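Local coordinates for protein necrotic enteritis toxin B (Clostridium perfringens, PDB 4I0N) that probably forms pores in target-cell membranes, as a secreted toxin with the alpha-hemolysin fold, at residues V89-A92 / N97-I100; S66-F71 / R210-L215; I147-P152 / W168-V173; K21-Y26 / Y120-N125. All blocks are in the same frame, centred on the assembly; numbering follows the deposited sequence.

In the fold
Segment 21-26 opens contact 4 near the N terminus, and 66-71 opens contact 2 before contact 4 has closed, so these two cross. Contact 1 closes a short loop between 89-92 and 97-100, nested inside both, where the chain passes from one large sheet to the other. Segment 120-125 then completes contact 4, tying a turn after strand 113-120 to strand 21-34. Contact 3 follows, joining 147-152 to strand 165-172 within the long loop that 210-215 closes as contact 2. Contacts 2 and 3 meet directly through Ser213 OG and Pro152 O, while Val89 of contact 1 packs on Trp168 of contact 3.

Contact 1 (V89-A92 / N97-I100)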
loop_
_atom_site.group_PDB
_atom_site.type_symbol
_atom_site.label_atom_id
_atom_site.label_comp_id
_atom_site.label_asym_id
_atom_site.label_seq_id
_atom_site.Cartn_x
_atom_site.Cartn_y
_atom_site.Cartn_z
ATOM N N VAL A 89 -4.350 -6.847 3.557
ATOM C CA VAL A 89 -3.593 -7.851 4.265
ATOM C C VAL A 89 -4.623 -8.699 5.020
ATOM O O VAL A 89 -5.344 -8.183 5.870
ATOM C CB VAL A 89 -2.558 -7.211 5.217
ATOM C CG1 VAL A 89 -1.808 -8.282 5.959
ATOM C CG2 VAL A 89 -1.548 -6.336 4.432
ATOM N N LYS A 90 -4.702 -9.988 4.689
ATOM C CA LYS A 90 -5.711 -10.869 5.257
ATOM C C LYS A 90 -5.035 -11.916 6.109
ATOM O O LYS A 90 -3.980 -12.406 5.752
ATOM C CB LYS A 90 -6.538 -11.561 4.168
ATOM C CG LYS A 90 -7.417 -10.596 3.373
ATOM C CD LYS A 90 -8.112 -11.345 2.244
ATOM C CE LYS A 90 -8.987 -10.416 1.420
ATOM N NZ LYS A 90 -9.547 -11.150 0.233
ATOM N N SER A 91 -5.623 -12.209 7.263
ATOM C CA SER A 91 -5.165 -13.308 8.100
ATOM C C SER A 91 -6.195 -14.446 8.015
ATOM O O SER A 91 -7.419 -14.218 8.041
ATOM C CB SER A 91 -4.996 -12.851 9.541
ATOM O OG SER A 91 -4.544 -13.913 10.351
ATOM N N ALA A 92 -5.696 -15.666 7.862
ATOM C CA ALA A 92 -6.538 -16.854 7.856
ATOM C C ALA A 92 -5.895 -18.000 8.613
ATOM O O ALA A 92 -4.685 -18.195 8.570
ATOM C CB ALA A 92 -6.835 -17.287 6.413
ATOM N N ASN A 97 -8.880 -18.800 14.788
ATOM C CA ASN A 97 -8.451 -18.428 16.145
ATOM C C ASN A 97 -7.508 -17.235 16.206
ATOM O O ASN A 97 -7.394 -16.575 17.233
ATOM C CB ASN A 97 -7.725 -19.612 16.787
ATOM C CG ASN A 97 -8.675 -20.651 17.296
ATOM O OD1 ASN A 97 -9.847 -20.360 17.540
ATOM N ND2 ASN A 97 -8.195 -21.875 17.446
ATOM N N ILE A 98 -6.819 -16.979 15.102
ATOM C CA ILE A 98 -5.787 -15.944 15.047
ATOM C C ILE A 98 -6.382 -14.632 14.515
ATOM O O ILE A 98 -7.156 -14.654 13.548
ATOM C CB ILE A 98 -4.600 -16.457 14.229
ATOM C CG1 ILE A 98 -3.898 -17.533 15.080
ATOM C CG2 ILE A 98 -3.659 -15.318 13.806
ATOM C CD1 ILE A 98 -3.293 -18.662 14.337
ATOM N N LYS A 99 -6.048 -13.521 15.180
ATOM C CA LYS A 99 -6.683 -12.226 14.908
ATOM C C LYS A 99 -5.649 -11.118 14.692
ATOM O O LYS A 99 -4.607 -11.103 15.325
ATOM C CB LYS A 99 -7.572 -11.827 16.085
ATOM C CG LYS A 99 -8.742 -12.766 16.363
ATOM C CD LYS A 99 -9.574 -12.214 17.522
ATOM N N ILE A 100 -5.955 -10.188 13.799
ATOM C CA ILE A 100 -5.209 -8.962 13.708
ATOM C C ILE A 100 -5.678 -8.094 14.877
ATOM O O ILE A 100 -6.844 -7.681 14.946
ATOM C CB ILE A 100 -5.415 -8.253 12.337
ATOM C CG1 ILE A 100 -5.039 -9.200 11.187
ATOM C CG2 ILE A 100 -4.641 -6.921 12.309
ATOM C CD1 ILE A 100 -5.529 -8.729 9.776
HETATM O O HOH W 1 -6.697 -15.659 11.108
#
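Ser91 meets Ile98 and Ile100 inside a beta-arch: strand 76-92 belongs to one antiparallel sheet and strand 99-104 to another, and the short loop between them carries the chain from sheet to sheet. No backbone hydrogen bond joins 89-92 to 97-100, as expected for strands that face each other rather than pair.

The apolar contacts centre on two isoleucines. Ser91 CB lies 4.0 Å from Ile100 CG1, and the end of that same branch, CD1, reaches back to 3.9 Å from Val89 O. The CG1-CD1 branch thus spans from Ser91 CB to the carbonyl oxygen of Val89. Ile98 offers its other branch, CG2, at 3.8 Å from Ser91 OG, while the rest of the residue is buried against Ala230, Ser237 and Trp280. Branched, water-shunning side chains suit this interior, and a serine is short enough to fit between them.

Polar links are indirect or local. Asp93 in the connecting loop receives the backbone N-H groups of Asn97 and Ile98 on its two carboxylate oxygens, which helps to shape the bend. Lys90 points to the other side of its strand and forms a salt bridge with Glu242.

The hydroxyl of buried Ser91 is directed across the gap because OG stands trans to the backbone N (chi1 -180°), which turns it away from Ile100 and toward Ile98, leaving CB to face Ile100. A water bridges the segments there, 2.9 Å from Ser91 OG, and gives a hydrogen bond of 2.7 Å to Ile98 O.

Contact 2 (S66-F71 / R210-L215); sequences SDKQIF and RDLSTL
Ser66 packs its CB against the carbonyl oxygen of Leu215, at 3.5 Å, and this is the tight, buried end of the contact. OG sits between the backbone N and the carbonyl carbon (chi1 63°), where it bonds to Ile216 O and receives a weak bond of 3.4 Å from Lys68 N. Leu215 O has its own partner in Tyr85 OH, so the polar groups at this end are engaged, and the small side chain of serine suits so close an approach to the backbone.

Segment 210-215 leads into the single-turn helix 214-217. Ser213 is its N-cap: OG accepts from Leu215 N at 3.0 Å, satisfying an amide that the first turn leaves without a helical carbonyl. Leu215 points away from 66-71 and its side chain touches Phe154.

The other end is looser and partly open to solvent. Lys68 and Leu212 reach for each other tip to tip, with Lys68 CD 3.9 Å from Leu212 CD1. A bend at chi3 (86°) sets CD against the leucine methyl and brings NZ round to its salt bridge with Asp209. Lysine suits a margin of this kind, having a greasy shaft and a charged end, and Leu212 is backed by Phe193 and Thr207.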
loop_
_atom_site.group_PDB
_atom_site.type_symbol
_atom_site.label_atom_id
_atom_site.label_comp_id
_atom_site.label_asym_id
_atom_site.label_seq_id
_atom_site.Cartn_x
_atom_site.Cartn_y
_atom_site.Cartn_z
ATOM N N SER A 66 3.781 1.877 -11.262
ATOM C CA SER A 66 2.670 2.743 -11.659
ATOM C C SER A 66 2.073 2.272 -12.983
ATOM O O SER A 66 0.879 2.451 -13.240
ATOM C CB SER A 66 3.127 4.207 -11.795
ATOM O OG SER A 66 4.108 4.357 -12.821
ATOM N N ASP A 67 2.929 1.700 -13.823
ATOM C CA ASP A 67 2.577 1.348 -15.207
ATOM C C ASP A 67 1.985 2.525 -15.979
ATOM O O ASP A 67 1.117 2.353 -16.839
ATOM C CB ASP A 67 1.625 0.153 -15.237
ATOM C CG ASP A 67 1.527 -0.475 -16.605
ATOM O OD1 ASP A 67 2.577 -0.656 -17.250
ATOM O OD2 ASP A 67 0.400 -0.747 -17.049
ATOM N N LYS A 68 2.473 3.731 -15.699
ATOM C CA LYS A 68 2.032 4.900 -16.468
ATOM C C LYS A 68 2.444 4.719 -17.920
ATOM O O LYS A 68 3.572 4.329 -18.198
ATOM C CB LYS A 68 2.677 6.184 -15.951
ATOM C CG LYS A 68 2.068 7.438 -16.563
ATOM C CD LYS A 68 3.080 8.586 -16.660
ATOM C CE LYS A 68 3.887 8.521 -17.914
ATOM N NZ LYS A 68 4.791 9.681 -18.042
ATOM N N GLN A 69 1.529 5.009 -18.838
ATOM C CA GLN A 69 1.778 4.770 -20.271
ATOM C C GLN A 69 1.160 5.904 -21.042
ATOM O O GLN A 69 0.101 6.373 -20.669
ATOM C CB GLN A 69 1.112 3.459 -20.727
ATOM C CG GLN A 69 1.692 2.238 -20.081
ATOM C CD GLN A 69 1.120 0.937 -20.576
ATOM O OE1 GLN A 69 0.242 0.902 -21.438
ATOM N NE2 GLN A 69 1.624 -0.158 -20.029
ATOM N N ILE A 70 1.801 6.304 -22.137
ATOM C CA ILE A 70 1.261 7.360 -22.988
ATOM C C ILE A 70 1.160 6.841 -24.412
ATOM O O ILE A 70 2.075 6.150 -24.889
ATOM C CB ILE A 70 2.144 8.629 -22.921
ATOM C CG1 ILE A 70 1.908 9.360 -21.590
ATOM C CG2 ILE A 70 1.908 9.558 -24.153
ATOM C CD1 ILE A 70 2.979 10.391 -21.270
ATOM N N PHE A 71 0.031 7.136 -25.067
ATOM C CA PHE A 71 -0.164 6.809 -26.481
ATOM C C PHE A 71 -0.701 8.056 -27.162
ATOM O O PHE A 71 -1.193 8.984 -26.496
ATOM C CB PHE A 71 -1.156 5.651 -26.675
ATOM C CG PHE A 71 -0.860 4.441 -25.829
ATOM C CD1 PHE A 71 -0.191 3.353 -26.363
ATOM C CD2 PHE A 71 -1.254 4.396 -24.491
ATOM C CE1 PHE A 71 0.083 2.215 -25.566
ATOM C CE2 PHE A 71 -0.984 3.278 -23.699
ATOM C CZ PHE A 71 -0.314 2.189 -24.240
ATOM N N ARG A 210 9.109 14.273 -14.498
ATOM C CA ARG A 210 9.709 15.023 -13.382
ATOM C C ARG A 210 8.734 15.998 -12.696
ATOM O O ARG A 210 8.992 16.439 -11.562
ATOM C CB ARG A 210 10.971 15.759 -13.855
ATOM N N ASP A 211 7.615 16.308 -13.361
ATOM C CA ASP A 211 6.578 17.160 -12.773
ATOM C C ASP A 211 5.389 16.379 -12.214
ATOM O O ASP A 211 4.418 16.993 -11.796
ATOM C CB ASP A 211 6.042 18.159 -13.797
ATOM C CG ASP A 211 7.125 19.046 -14.376
ATOM O OD1 ASP A 211 8.132 19.305 -13.678
ATOM O OD2 ASP A 211 6.962 19.465 -15.537
ATOM N N LEU A 212 5.449 15.044 -12.262
ATOM C CA LEU A 212 4.392 14.209 -11.718
ATOM C C LEU A 212 4.807 13.672 -10.356
ATOM O O LEU A 212 5.994 13.515 -10.069
ATOM C CB LEU A 212 4.141 13.015 -12.646
ATOM C CG LEU A 212 3.489 13.250 -13.992
ATOM C CD1 LEU A 212 3.610 11.976 -14.798
ATOM C CD2 LEU A 212 2.036 13.636 -13.796
ATOM N N SER A 213 3.830 13.334 -9.531
ATOM C CA SER A 213 4.112 12.571 -8.333
ATOM C C SER A 213 4.873 11.303 -8.703
ATOM O O SER A 213 4.584 10.681 -9.727
ATOM C CB SER A 213 2.804 12.162 -7.665
ATOM O OG SER A 213 3.052 11.138 -6.725
ATOM N N THR A 214 5.832 10.923 -7.868
ATOM C CA THR A 214 6.543 9.649 -8.059
ATOM C C THR A 214 5.607 8.430 -8.031
ATOM O O THR A 214 5.924 7.405 -8.615
ATOM C CB THR A 214 7.686 9.454 -7.033
ATOM O OG1 THR A 214 7.152 9.462 -5.703
ATOM C CG2 THR A 214 8.695 10.546 -7.172
ATOM N N LEU A 215 4.444 8.544 -7.380
ATOM C CA LEU A 215 3.445 7.458 -7.395
ATOM C C LEU A 215 2.806 7.280 -8.780
ATOM O O LEU A 215 2.255 6.221 -9.103
ATOM C CB LEU A 215 2.358 7.705 -6.335
ATOM C CG LEU A 215 2.657 7.109 -4.953
ATOM C CD1 LEU A 215 3.907 7.719 -4.267
ATOM C CD2 LEU A 215 1.414 7.297 -4.039
#

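Contact 3 (I147-P152 / W168-V173); sequences ISYEQP and WDIKFV
Gln151 and Ile170 meet obliquely, the amide of one coming against a methyl of the other, where the end of strand 144-150 packs over strand 165-172. Strand 144-150, with 113-120 and 126-127, forms a separate three-stranded sheet, consistent with the pre-stem that folds against the body in soluble members of the leukocidin and hemolysin family; Gln151 follows directly after it.

The path of Gln151 begins at CB, which points toward 168-173. CG stands between the backbone N and carbonyl carbon (chi1 58°), and from there the chain runs on extended; CB, CG and CD meet nothing of 168-173 within 4.2 Å, and the contact begins at OE1. That oxygen lies 4.0 Å from Ile170 CG2, in the plane of the Tyr149 ring and at its edge, and is hydrogen-bonded to Thr156 OG1. NE2 turns to the backbone instead and bonds to the carbonyl oxygens of Ile109 and Lys111.

Tyr149 comes in beside it, its OH 4.3 Å from Ile170 CG1 and also bonded to Thr156 OG1. Ile170 therefore puts one branch before each polar tip, its remaining neighbours including Phe154 and Phe220.

Because Thr156, Ile109 and Lys111 meet the polar needs of these tips, amide and phenol can be buried against a hydrocarbon. The segments are joined by van der Waals contact alone, with hydrogen bonds to residues outside both fixing where the tips lie.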
loop_
_atom_site.group_PDB
_atom_site.type_symbol
_atom_site.label_atom_id
_atom_site.label_comp_id
_atom_site.label_asym_id
_atom_site.label_seq_id
_atom_site.Cartn_x
_atom_site.Cartn_y
_atom_site.Cartn_z
ATOM N N ILE A 147 6.808 2.108 10.489
ATOM C CA ILE A 147 6.572 2.185 9.052
ATOM C C ILE A 147 6.888 3.578 8.535
ATOM O O ILE A 147 6.847 4.557 9.278
ATOM C CB ILE A 147 5.108 1.838 8.655
ATOM C CG1 ILE A 147 4.146 2.888 9.241
ATOM C CG2 ILE A 147 4.763 0.401 9.079
ATOM C CD1 ILE A 147 2.798 2.939 8.543
ATOM N N SER A 148 7.190 3.656 7.245
ATOM C CA SER A 148 7.524 4.923 6.602
ATOM C C SER A 148 7.312 4.786 5.114
ATOM O O SER A 148 7.843 3.861 4.481
ATOM C CB SER A 148 9.006 5.284 6.855
ATOM O OG SER A 148 9.381 6.420 6.090
ATOM N N TYR A 149 6.526 5.697 4.546
ATOM C CA TYR A 149 6.465 5.827 3.095
ATOM C C TYR A 149 6.039 7.212 2.682
ATOM O O TYR A 149 5.528 7.972 3.495
ATOM C CB TYR A 149 5.555 4.756 2.450
ATOM C CG TYR A 149 4.094 4.810 2.835
ATOM C CD1 TYR A 149 3.194 5.691 2.179
ATOM C CD2 TYR A 149 3.599 3.995 3.847
ATOM C CE1 TYR A 149 1.825 5.691 2.507
ATOM C CE2 TYR A 149 2.231 4.000 4.199
ATOM C CZ TYR A 149 1.364 4.854 3.535
ATOM O OH TYR A 149 0.029 4.845 3.881
ATOM N N GLU A 150 6.301 7.551 1.429
ATOM C CA GLU A 150 5.838 8.819 0.889
ATOM C C GLU A 150 4.676 8.620 -0.108
ATOM O O GLU A 150 4.583 7.588 -0.810
ATOM C CB GLU A 150 6.998 9.604 0.261
ATOM C CG GLU A 150 7.516 8.998 -1.017
ATOM C CD GLU A 150 8.594 9.830 -1.679
ATOM O OE1 GLU A 150 8.746 11.033 -1.340
ATOM O OE2 GLU A 150 9.288 9.259 -2.544
ATOM N N GLN A 151 3.781 9.604 -0.155
ATOM C CA GLN A 151 2.619 9.527 -1.048
ATOM C C GLN A 151 2.293 10.898 -1.674
ATOM O O GLN A 151 1.146 11.329 -1.636
ATOM C CB GLN A 151 1.404 8.958 -0.290
ATOM C CG GLN A 151 1.052 9.807 0.955
ATOM C CD GLN A 151 -0.217 9.345 1.664
ATOM O OE1 GLN A 151 -0.800 8.343 1.301
ATOM N NE2 GLN A 151 -0.630 10.083 2.698
ATOM N N PRO A 152 3.290 11.577 -2.274
ATOM C CA PRO A 152 2.989 12.916 -2.848
ATOM C C PRO A 152 1.773 12.898 -3.777
ATOM O O PRO A 152 1.674 12.027 -4.649
ATOM C CB PRO A 152 4.258 13.277 -3.631
ATOM C CG PRO A 152 4.955 11.934 -3.850
ATOM C CD PRO A 152 4.664 11.154 -2.591
ATOM N N TRP A 168 -6.122 -0.732 2.937
ATOM C CA TRP A 168 -5.788 0.674 2.746
ATOM C C TRP A 168 -5.942 1.048 1.282
ATOM O O TRP A 168 -5.487 0.313 0.407
ATOM C CB TRP A 168 -4.340 0.940 3.120
ATOM C CG TRP A 168 -3.995 0.696 4.559
ATOM C CD1 TRP A 168 -4.052 1.601 5.583
ATOM C CD2 TRP A 168 -3.534 -0.532 5.130
ATOM N NE1 TRP A 168 -3.652 1.012 6.764
ATOM C CE2 TRP A 168 -3.326 -0.297 6.515
ATOM C CE3 TRP A 168 -3.268 -1.813 4.605
ATOM C CZ2 TRP A 168 -2.835 -1.290 7.388
ATOM C CZ3 TRP A 168 -2.816 -2.810 5.481
ATOM C CH2 TRP A 168 -2.595 -2.540 6.849
ATOM N N ASP A 169 -6.586 2.183 1.028
ATOM C CA ASP A 169 -6.548 2.801 -0.291
ATOM C C ASP A 169 -5.606 3.979 -0.246
ATOM O O ASP A 169 -5.718 4.838 0.633
ATOM C CB ASP A 169 -7.940 3.282 -0.704
ATOM C CG ASP A 169 -8.783 2.182 -1.275
ATOM O OD1 ASP A 169 -8.263 1.063 -1.480
ATOM O OD2 ASP A 169 -9.972 2.434 -1.530
ATOM N N ILE A 170 -4.666 3.992 -1.180
ATOM C CA ILE A 170 -3.800 5.147 -1.361
ATOM C C ILE A 170 -4.320 5.787 -2.643
ATOM O O ILE A 170 -4.105 5.276 -3.759
ATOM C CB ILE A 170 -2.301 4.768 -1.391
ATOM C CG1 ILE A 170 -1.843 4.319 0.008
ATOM C CG2 ILE A 170 -1.436 5.956 -1.891
ATOM C CD1 ILE A 170 -2.244 2.907 0.369
ATOM N N LYS A 171 -5.047 6.888 -2.460
ATOM C CA LYS A 171 -5.911 7.412 -3.508
ATOM C C LYS A 171 -5.468 8.810 -3.914
ATOM O O LYS A 171 -5.129 9.637 -3.085
ATOM C CB LYS A 171 -7.376 7.456 -3.025
ATOM C CG LYS A 171 -8.376 7.887 -4.090
ATOM C CD LYS A 171 -9.824 7.792 -3.506
ATOM C CE LYS A 171 -10.893 8.302 -4.495
ATOM N NZ LYS A 171 -11.025 7.452 -5.741
ATOM N N PHE A 172 -5.517 9.073 -5.207
ATOM C CA PHE A 172 -5.073 10.342 -5.736
ATOM C C PHE A 172 -5.961 11.459 -5.190
ATOM O O PHE A 172 -7.199 11.299 -5.073
ATOM C CB PHE A 172 -5.161 10.300 -7.263
ATOM C CG PHE A 172 -4.740 11.586 -7.915
ATOM C CD1 PHE A 172 -3.395 11.929 -7.990
ATOM C CD2 PHE A 172 -5.704 12.450 -8.457
ATOM C CE1 PHE A 172 -3.001 13.136 -8.596
ATOM C CE2 PHE A 172 -5.326 13.646 -9.054
ATOM C CZ PHE A 172 -3.963 13.984 -9.129
ATOM N N VAL A 173 -5.335 12.581 -4.860
ATOM C CA VAL A 173 -6.053 13.744 -4.359
ATOM C C VAL A 173 -6.108 14.821 -5.442
ATOM O O VAL A 173 -7.178 15.109 -5.969
ATOM C CB VAL A 173 -5.391 14.328 -3.069
ATOM C CG1 VAL A 173 -6.098 15.610 -2.642
ATOM C CG2 VAL A 173 -5.443 13.293 -1.919
#

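Contact 4 (K21-Y26 / Y120-N125)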
loop_
_atom_site.group_PDB
_atom_site.type_symbol
_atom_site.label_atom_id
_atom_site.label_comp_id
_atom_site.label_asym_id
_atom_site.label_seq_id
_atom_site.Cartn_x
_atom_site.Cartn_y
_atom_site.Cartn_z
ATOM N N LYS A 21 10.390 -7.283 33.846
ATOM C CA LYS A 21 9.834 -8.504 33.243
ATOM C C LYS A 21 10.549 -8.784 31.931
ATOM O O LYS A 21 10.968 -7.849 31.231
ATOM C CB LYS A 21 8.325 -8.373 33.012
ATOM C CG LYS A 21 7.548 -8.083 34.277
ATOM C CD LYS A 21 6.072 -8.294 34.117
ATOM C CE LYS A 21 5.385 -8.080 35.464
ATOM N NZ LYS A 21 4.334 -9.109 35.681
ATOM N N GLU A 22 10.694 -10.064 31.592
ATOM C CA GLU A 22 11.366 -10.443 30.349
ATOM C C GLU A 22 10.545 -11.403 29.471
ATOM O O GLU A 22 9.683 -12.132 29.955
ATOM C CB GLU A 22 12.761 -11.014 30.640
ATOM C CG GLU A 22 13.689 -10.020 31.355
ATOM C CD GLU A 22 15.057 -10.594 31.693
ATOM O OE1 GLU A 22 15.129 -11.736 32.200
ATOM O OE2 GLU A 22 16.070 -9.896 31.445
ATOM N N ALA A 23 10.794 -11.343 28.168
ATOM C CA ALA A 23 10.220 -12.272 27.199
ATOM C C ALA A 23 11.295 -12.570 26.161
ATOM O O ALA A 23 12.393 -12.031 26.239
ATOM C CB ALA A 23 8.982 -11.661 26.544
ATOM N N ILE A 24 10.981 -13.425 25.194
ATOM C CA ILE A 24 11.953 -13.813 24.172
ATOM C C ILE A 24 11.362 -13.436 22.821
ATOM O O ILE A 24 10.194 -13.720 22.564
ATOM C CB ILE A 24 12.211 -15.338 24.184
ATOM C CG1 ILE A 24 12.622 -15.804 25.592
ATOM C CG2 ILE A 24 13.281 -15.711 23.129
ATOM C CD1 ILE A 24 12.535 -17.327 25.800
ATOM N N LYS A 25 12.165 -12.802 21.975
ATOM C CA LYS A 25 11.723 -12.474 20.633
ATOM C C LYS A 25 12.534 -13.221 19.572
ATOM O O LYS A 25 13.702 -13.543 19.781
ATOM C CB LYS A 25 11.759 -10.959 20.377
ATOM C CG LYS A 25 13.144 -10.354 20.307
ATOM C CD LYS A 25 13.128 -8.946 19.693
ATOM C CE LYS A 25 14.482 -8.266 19.933
ATOM N NZ LYS A 25 14.610 -6.892 19.340
ATOM N N TYR A 26 11.894 -13.449 18.429
ATOM C CA TYR A 26 12.490 -14.154 17.286
ATOM C C TYR A 26 12.110 -13.371 16.050
ATOM O O TYR A 26 10.976 -12.899 15.961
ATOM C CB TYR A 26 11.884 -15.554 17.129
ATOM C CG TYR A 26 12.063 -16.430 18.328
ATOM C CD1 TYR A 26 13.140 -17.312 18.412
ATOM C CD2 TYR A 26 11.171 -16.363 19.400
ATOM C CE1 TYR A 26 13.308 -18.129 19.536
ATOM C CE2 TYR A 26 11.343 -17.169 20.528
ATOM C CZ TYR A 26 12.410 -18.043 20.576
ATOM O OH TYR A 26 12.585 -18.848 21.671
ATOM N N TYR A 120 4.815 -3.407 21.178
ATOM C CA TYR A 120 4.392 -4.510 22.031
ATOM C C TYR A 120 4.975 -4.303 23.418
ATOM O O TYR A 120 6.171 -4.067 23.563
ATOM C CB TYR A 120 4.848 -5.861 21.455
ATOM C CG TYR A 120 4.489 -7.023 22.353
ATOM C CD1 TYR A 120 3.267 -7.677 22.211
ATOM C CD2 TYR A 120 5.357 -7.461 23.354
ATOM C CE1 TYR A 120 2.914 -8.733 23.042
ATOM C CE2 TYR A 120 5.009 -8.514 24.200
ATOM C CZ TYR A 120 3.785 -9.147 24.031
ATOM O OH TYR A 120 3.422 -10.196 24.839
ATOM N N SER A 121 4.126 -4.397 24.432
ATOM C CA SER A 121 4.579 -4.360 25.818
ATOM C C SER A 121 4.493 -5.740 26.438
ATOM O O SER A 121 3.507 -6.452 26.242
ATOM C CB SER A 121 3.720 -3.410 26.634
ATOM O OG SER A 121 3.875 -2.090 26.159
ATOM N N ILE A 122 5.527 -6.110 27.191
ATOM C CA ILE A 122 5.527 -7.399 27.901
ATOM C C ILE A 122 4.247 -7.455 28.743
ATOM O O ILE A 122 3.879 -6.473 29.395
ATOM C CB ILE A 122 6.830 -7.604 28.727
ATOM C CG1 ILE A 122 8.002 -7.854 27.760
ATOM C CG2 ILE A 122 6.684 -8.785 29.714
ATOM C CD1 ILE A 122 9.387 -7.591 28.329
ATOM N N GLY A 123 3.538 -8.576 28.663
ATOM C CA GLY A 123 2.213 -8.687 29.267
ATOM C C GLY A 123 1.131 -8.736 28.206
ATOM O O GLY A 123 0.013 -9.188 28.467
ATOM N N GLY A 124 1.460 -8.259 27.011
ATOM C CA GLY A 124 0.590 -8.406 25.844
ATOM C C GLY A 124 -0.044 -7.165 25.251
ATOM O O GLY A 124 -0.687 -7.244 24.199
ATOM N N ASN A 125 0.123 -6.015 25.902
ATOM C CA ASN A 125 -0.497 -4.780 25.411
ATOM C C ASN A 125 0.100 -4.317 24.078
ATOM O O ASN A 125 1.321 -4.294 23.907
ATOM C CB ASN A 125 -0.428 -3.660 26.458
ATOM C CG ASN A 125 -1.357 -3.898 27.645
ATOM O OD1 ASN A 125 -2.290 -4.709 27.584
ATOM N ND2 ASN A 125 -1.104 -3.184 28.739
#
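Ile122 CD1 sits above the plane of the Lys21-Glu22 peptide, out past its oxygen, 3.3 Å from Lys21 O. The same methyl comes within 4.0 Å of Glu22 CA. Among the aromatic rings, Tyr26 stacks on His283 further along the strand, and Tyr120, whose side chain touches Ile46 and Ser51, has its OH bonded to Asp48 OD2.

Ile122 carries nearly everything that touches. Its CG2 meets Lys21 CB at 3.7 Å, and its CG1 rests on Ala23 CB at 4.1 Å. With CG1 trans to the carbonyl carbon (chi1 -71°), the two branches spread along one face of the strand, CG2 to Lys21 and CG1 to Ala23, and CD1 drops on the backbone between them.

This isoleucine is the second residue of a type II beta turn, Ser121 to Gly124, closed by a bond of 2.8 Å from Gly124 N to Ser121 O. Gly124 and Asn125 both face Ser121, which makes a G1 beta bulge, with Ser121 N bonded to Asn125 O. The turn joins strands 113-120 and 126-127 of the sheet that is probably the folded pre-stem. Glycine fits at 123 and 124 because both have positive phi, where a CB would strike the preceding carbonyl oxygen.

Small Ala23 lets the strand pass close under Ile122, while exposed Lys21 leads its charged end away from the turn. Gly123 N bonds to Asp48 OD2, the same carboxylate oxygen that takes Tyr120 OH.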